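Long-range contact in NIPSNAP domain-containing protein (Burkholderia xenovorans, PDB 5KAK), which is of unknown function but belongs to the NipSnap family, whose domain is related to the dimeric alpha-beta barrel proteins: residues E[9-19]-E[95-106]. Residues are numbered along the deposited sequence; the frame is centred on the assembly and turned at random. Where two conformers were deposited one is given.
Sequences MIVEERIYDLR and LLVRMQNKILLP
Strand 10-18 and the last strand of the chain, 96-106, broken by a bulge, pair antiparallel in a four-stranded sheet consistent with the dimeric alpha-beta barrel fold, V11 to L104, E13 to K102, I15 to Q100 and D17 to R98 being the hydrogen-bonded pairs. Near one end L104 N meets V11 O at 2.7 Å, while at the other the ladder breaks in a classic beta bulge: V97 and R98 both face D17, and D17 O accepts from V97 N at 2.9 Å and, more loosely, from R98 N.

On the face lined by E12, R14 and Y16, covered by helix 68-80 near E12 and by helix 23-42 (F26) near Y16, a polar chain runs along the sheet. E12 suits its place as a long carboxylate with two oxygens to share: extended, with CG anti to the backbone N (chi1 -177°), it offers OE1 to N101 ND2 at 2.8 Å, on the anti side but tilted 26° out of the carboxylate plane, and OE2 to R71. N101 supplies a short amide with an N-H to give across the pair. R14, whose N-H groups share one plane, serves an acid and a hydroxyl together: NH1 reaches E12 OE1 from the opposite face, also at 2.8 Å, as a salt bridge, and the NE and NH2 edge grips Y16 OH, which lies in the guanidinium plane; this should limit rotation of the guanidinium. M99 has a flexible thioether, which bends so that SD stands above the Y16 ring at a distance, 4.9 Å from the centroid, in a Met-aromatic contact, while CE touches ring atom CE1 at 3.7 Å.

The other face turns toward a second subunit, with whose sheet residues 103-106 continue. Here E13 and K102 run side by side, and a water joins E13 OE1 to K102 NZ, whose strongest partner is Q58 of that subunit. Nearer the bulge, R98 NH1 approaches D17 OD2 edge-on at 3.5 Å, a long salt bridge, while D17 OD1 is held by Q58 of the same chain.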
loop_
_atom_site.group_PDB
_atom_site.type_symbol
_atom_site.label_atom_id
_atom_site.label_comp_id
_atom_site.label_asym_id
_atom_site.label_seq_id
_atom_site.Cartn_x
_atom_site.Cartn_y
_atom_site.Cartn_z
ATOM N N MET E 9 18.435 19.452 -15.514
ATOM C CA MET E 9 17.552 18.537 -16.232
ATOM C C MET E 9 16.705 17.717 -15.261
ATOM O O MET E 9 17.183 17.278 -14.214
ATOM C CB MET E 9 18.387 17.608 -17.116
ATOM C CG MET E 9 17.832 16.201 -17.250
ATOM S SD MET E 9 19.033 15.078 -17.982
ATOM C CE MET E 9 18.090 13.566 -18.035
ATOM N N ILE E 10 15.437 17.507 -15.613
ATOM C CA ILE E 10 14.530 16.712 -14.799
ATOM C C ILE E 10 13.870 15.658 -15.680
ATOM O O ILE E 10 13.761 15.808 -16.899
ATOM C CB ILE E 10 13.455 17.580 -14.114
ATOM C CG1 ILE E 10 12.451 18.073 -15.159
ATOM C CG2 ILE E 10 14.099 18.751 -13.376
ATOM C CD1 ILE E 10 11.140 18.539 -14.595
ATOM N N VAL E 11 13.418 14.579 -15.045
ATOM C CA VAL E 11 12.704 13.509 -15.735
ATOM C C VAL E 11 11.396 13.268 -15.004
ATOM O O VAL E 11 11.391 13.075 -13.786
ATOM C CB VAL E 11 13.539 12.213 -15.795
ATOM C CG1 VAL E 11 12.697 11.039 -16.272
ATOM C CG2 VAL E 11 14.771 12.427 -16.698
ATOM N N GLU E 12 10.288 13.261 -15.737
ATOM C CA GLU E 12 9.006 12.910 -15.142
ATOM C C GLU E 12 8.690 11.463 -15.479
ATOM O O GLU E 12 8.665 11.091 -16.657
ATOM C CB GLU E 12 7.878 13.812 -15.640
ATOM C CG GLU E 12 6.532 13.499 -14.975
ATOM C CD GLU E 12 5.393 14.379 -15.500
ATOM O OE1 GLU E 12 4.288 14.337 -14.932
ATOM O OE2 GLU E 12 5.610 15.138 -16.462
ATOM N N GLU E 13 8.467 10.653 -14.452
ATOM C CA GLU E 13 7.975 9.294 -14.630
ATOM C C GLU E 13 6.473 9.299 -14.382
ATOM O O GLU E 13 6.015 9.782 -13.345
ATOM C CB GLU E 13 8.678 8.319 -13.686
ATOM C CG GLU E 13 8.213 6.894 -13.907
ATOM C CD GLU E 13 9.028 5.868 -13.145
ATOM O OE1 GLU E 13 9.677 6.214 -12.131
ATOM O OE2 GLU E 13 9.007 4.699 -13.573
ATOM N N ARG E 14 5.701 8.821 -15.358
ATOM C CA ARG E 14 4.259 8.717 -15.217
ATOM C C ARG E 14 3.888 7.241 -15.239
ATOM O O ARG E 14 4.396 6.477 -16.067
ATOM C CB ARG E 14 3.529 9.509 -16.319
ATOM C CG ARG E 14 3.836 11.004 -16.223
ATOM C CD ARG E 14 3.123 11.789 -17.301
ATOM N NE ARG E 14 1.674 11.821 -17.129
ATOM C CZ ARG E 14 1.024 12.688 -16.348
ATOM N NH1 ARG E 14 1.684 13.584 -15.634
ATOM N NH2 ARG E 14 -0.301 12.667 -16.289
ATOM N N ILE E 15 3.054 6.840 -14.291
ATOM C CA ILE E 15 2.706 5.439 -14.075
ATOM C C ILE E 15 1.185 5.354 -14.069
ATOM O O ILE E 15 0.540 5.884 -13.154
ATOM C CB ILE E 15 3.289 4.911 -12.755
ATOM C CG1 ILE E 15 4.816 5.101 -12.695
ATOM C CG2 ILE E 15 2.866 3.477 -12.536
ATOM C CD1 ILE E 15 5.394 4.888 -11.294
ATOM N N TYR E 16 0.601 4.735 -15.103
ATOM C CA TYR E 16 -0.846 4.590 -15.185
ATOM C C TYR E 16 -1.248 3.141 -14.976
ATOM O O TYR E 16 -0.720 2.235 -15.636
ATOM C CB TYR E 16 -1.398 5.048 -16.532
ATOM C CG TYR E 16 -1.116 6.462 -16.962
ATOM C CD1 TYR E 16 -0.692 7.446 -16.062
ATOM C CD2 TYR E 16 -1.320 6.817 -18.273
ATOM C CE1 TYR E 16 -0.455 8.738 -16.497
ATOM C CE2 TYR E 16 -1.095 8.090 -18.713
ATOM C CZ TYR E 16 -0.656 9.050 -17.830
ATOM O OH TYR E 16 -0.439 10.317 -18.334
ATOM N N ASP E 17 -2.174 2.921 -14.058
ATOM C CA ASP E 17 -2.781 1.609 -13.913
ATOM C C ASP E 17 -4.049 1.568 -14.753
ATOM O O ASP E 17 -4.875 2.474 -14.672
ATOM C CB ASP E 17 -3.085 1.310 -12.456
ATOM C CG ASP E 17 -1.838 1.281 -11.601
ATOM O OD1 ASP E 17 -0.927 0.490 -11.911
ATOM O OD2 ASP E 17 -1.763 2.070 -10.638
ATOM N N LEU E 18 -4.193 0.514 -15.548
ATOM C CA LEU E 18 -5.262 0.395 -16.529
ATOM C C LEU E 18 -6.273 -0.663 -16.113
ATOM O O LEU E 18 -6.000 -1.508 -15.263
ATOM C CB LEU E 18 -4.685 0.034 -17.905
ATOM C CG LEU E 18 -3.637 1.038 -18.387
ATOM C CD1 LEU E 18 -3.068 0.638 -19.730
ATOM C CD2 LEU E 18 -4.290 2.388 -18.486
ATOM N N ARG E 19 -7.446 -0.617 -16.764
ATOM C CA ARG E 19 -8.428 -1.689 -16.696
ATOM C C ARG E 19 -7.724 -3.005 -17.027
ATOM O O ARG E 19 -6.783 -3.016 -17.831
ATOM C CB ARG E 19 -9.564 -1.381 -17.684
ATOM C CG ARG E 19 -10.560 -2.491 -17.931
ATOM C CD ARG E 19 -11.568 -2.061 -18.984
ATOM N NE ARG E 19 -11.057 -2.179 -20.352
ATOM C CZ ARG E 19 -11.631 -1.601 -21.407
ATOM N NH1 ARG E 19 -12.713 -0.852 -21.236
ATOM N NH2 ARG E 19 -11.124 -1.760 -22.627
ATOM N N LEU E 95 -9.849 3.557 -20.408
ATOM C CA LEU E 95 -8.940 2.502 -19.989
ATOM C C LEU E 95 -8.250 2.815 -18.678
ATOM O O LEU E 95 -7.601 1.923 -18.117
ATOM C CB LEU E 95 -7.873 2.245 -21.061
ATOM C CG LEU E 95 -8.320 2.041 -22.506
ATOM C CD1 LEU E 95 -7.132 2.101 -23.469
ATOM C CD2 LEU E 95 -9.036 0.708 -22.646
ATOM N N LEU E 96 -8.399 4.042 -18.173
ATOM C CA LEU E 96 -7.666 4.494 -16.994
ATOM C C LEU E 96 -8.361 4.077 -15.704
ATOM O O LEU E 96 -9.593 4.077 -15.608
ATOM C CB LEU E 96 -7.522 6.013 -17.028
ATOM C CG LEU E 96 -6.788 6.565 -18.243
ATOM C CD1 LEU E 96 -6.857 8.090 -18.268
ATOM C CD2 LEU E 96 -5.355 6.097 -18.188
ATOM N N VAL E 97 -7.551 3.661 -14.728
ATOM C CA VAL E 97 -8.011 3.375 -13.374
ATOM C C VAL E 97 -7.334 4.279 -12.355
ATOM O O VAL E 97 -7.997 4.825 -11.457
ATOM C CB VAL E 97 -7.793 1.886 -13.012
ATOM C CG1 VAL E 97 -8.025 1.651 -11.535
ATOM C CG2 VAL E 97 -8.698 0.983 -13.851
ATOM N N ARG E 98 -6.027 4.471 -12.481
ATOM C CA ARG E 98 -5.255 5.237 -11.508
ATOM C C ARG E 98 -4.031 5.817 -12.193
ATOM O O ARG E 98 -3.438 5.170 -13.063
ATOM C CB ARG E 98 -4.844 4.337 -10.339
ATOM C CG ARG E 98 -3.962 4.972 -9.287
ATOM C CD ARG E 98 -3.644 3.940 -8.216
ATOM N NE ARG E 98 -4.866 3.359 -7.659
ATOM C CZ ARG E 98 -5.366 2.169 -7.995
ATOM N NH1 ARG E 98 -4.749 1.405 -8.891
ATOM N NH2 ARG E 98 -6.491 1.745 -7.439
ATOM N N MET E 99 -3.653 7.032 -11.792
ATOM C CA MET E 99 -2.503 7.711 -12.363
ATOM C C MET E 99 -1.641 8.254 -11.233
ATOM O O MET E 99 -2.167 8.771 -10.241
ATOM C CB MET E 99 -2.941 8.841 -13.305
ATOM C CG MET E 99 -3.884 8.360 -14.413
ATOM S SD MET E 99 -4.784 9.712 -15.190
ATOM C CE MET E 99 -3.432 10.758 -15.683
ATOM N N GLN E 100 -0.322 8.114 -11.392
ATOM C CA GLN E 100 0.674 8.686 -10.483
ATOM C C GLN E 100 1.827 9.265 -11.298
ATOM O O GLN E 100 2.109 8.802 -12.408
ATOM C CB GLN E 100 1.178 7.619 -9.496
ATOM C CG GLN E 100 2.605 7.795 -9.002
ATOM C CD GLN E 100 3.050 6.667 -8.089
ATOM O OE1 GLN E 100 2.296 5.732 -7.820
ATOM N NE2 GLN E 100 4.278 6.751 -7.610
ATOM N N ASN E 101 2.514 10.273 -10.735
ATOM C CA ASN E 101 3.768 10.719 -11.331
ATOM C C ASN E 101 4.790 11.026 -10.246
ATOM O O ASN E 101 4.474 11.126 -9.058
ATOM C CB ASN E 101 3.614 11.910 -12.307
ATOM C CG ASN E 101 2.941 13.152 -11.700
ATOM O OD1 ASN E 101 2.295 13.106 -10.655
ATOM N ND2 ASN E 101 3.103 14.287 -12.389
ATOM N N LYS E 102 6.041 11.045 -10.686
ATOM C CA LYS E 102 7.211 11.358 -9.875
ATOM C C LYS E 102 8.107 12.281 -10.671
ATOM O O LYS E 102 8.194 12.182 -11.901
ATOM C CB LYS E 102 8.059 10.129 -9.506
ATOM C CG LYS E 102 7.345 8.944 -8.941
ATOM C CD LYS E 102 8.324 7.780 -8.890
ATOM C CE LYS E 102 7.608 6.523 -8.437
ATOM N NZ LYS E 102 8.528 5.387 -8.174
ATOM N N ILE E 103 8.814 13.157 -9.968
ATOM C CA ILE E 103 9.847 13.984 -10.587
ATOM C C ILE E 103 11.194 13.407 -10.185
ATOM O O ILE E 103 11.506 13.304 -8.991
ATOM C CB ILE E 103 9.715 15.468 -10.212
ATOM C CG1 ILE E 103 8.444 16.035 -10.839
ATOM C CG2 ILE E 103 10.931 16.257 -10.714
ATOM C CD1 ILE E 103 8.421 15.965 -12.379
ATOM N N LEU E 104 11.955 12.970 -11.184
ATOM C CA LEU E 104 13.219 12.278 -10.989
ATOM C C LEU E 104 14.370 13.212 -11.341
ATOM O O LEU E 104 14.258 14.012 -12.269
ATOM C CB LEU E 104 13.283 11.028 -11.865
ATOM C CG LEU E 104 12.132 10.051 -11.612
ATOM C CD1 LEU E 104 12.124 8.890 -12.597
ATOM C CD2 LEU E 104 12.244 9.557 -10.172
ATOM N N LEU E 105 15.475 13.116 -10.591
ATOM C CA LEU E 105 16.667 13.882 -10.915
ATOM C C LEU E 105 17.796 12.934 -11.285
ATOM O O LEU E 105 18.032 11.955 -10.559
ATOM C CB LEU E 105 17.082 14.763 -9.740
ATOM C CG LEU E 105 16.015 15.780 -9.321
ATOM C CD1 LEU E 105 16.468 16.553 -8.085
ATOM C CD2 LEU E 105 15.713 16.740 -10.452
ATOM N N PRO E 106 18.485 13.157 -12.400
ATOM C CA PRO E 106 19.513 12.197 -12.826
ATOM C C PRO E 106 20.753 12.276 -11.948
ATOM O O PRO E 106 21.210 13.355 -11.571
ATOM C CB PRO E 106 19.833 12.631 -14.259
ATOM C CG PRO E 106 19.518 14.078 -14.281
ATOM C CD PRO E 106 18.313 14.243 -13.382
HETATM O O HOH W 1 9.459 4.309 -10.315
#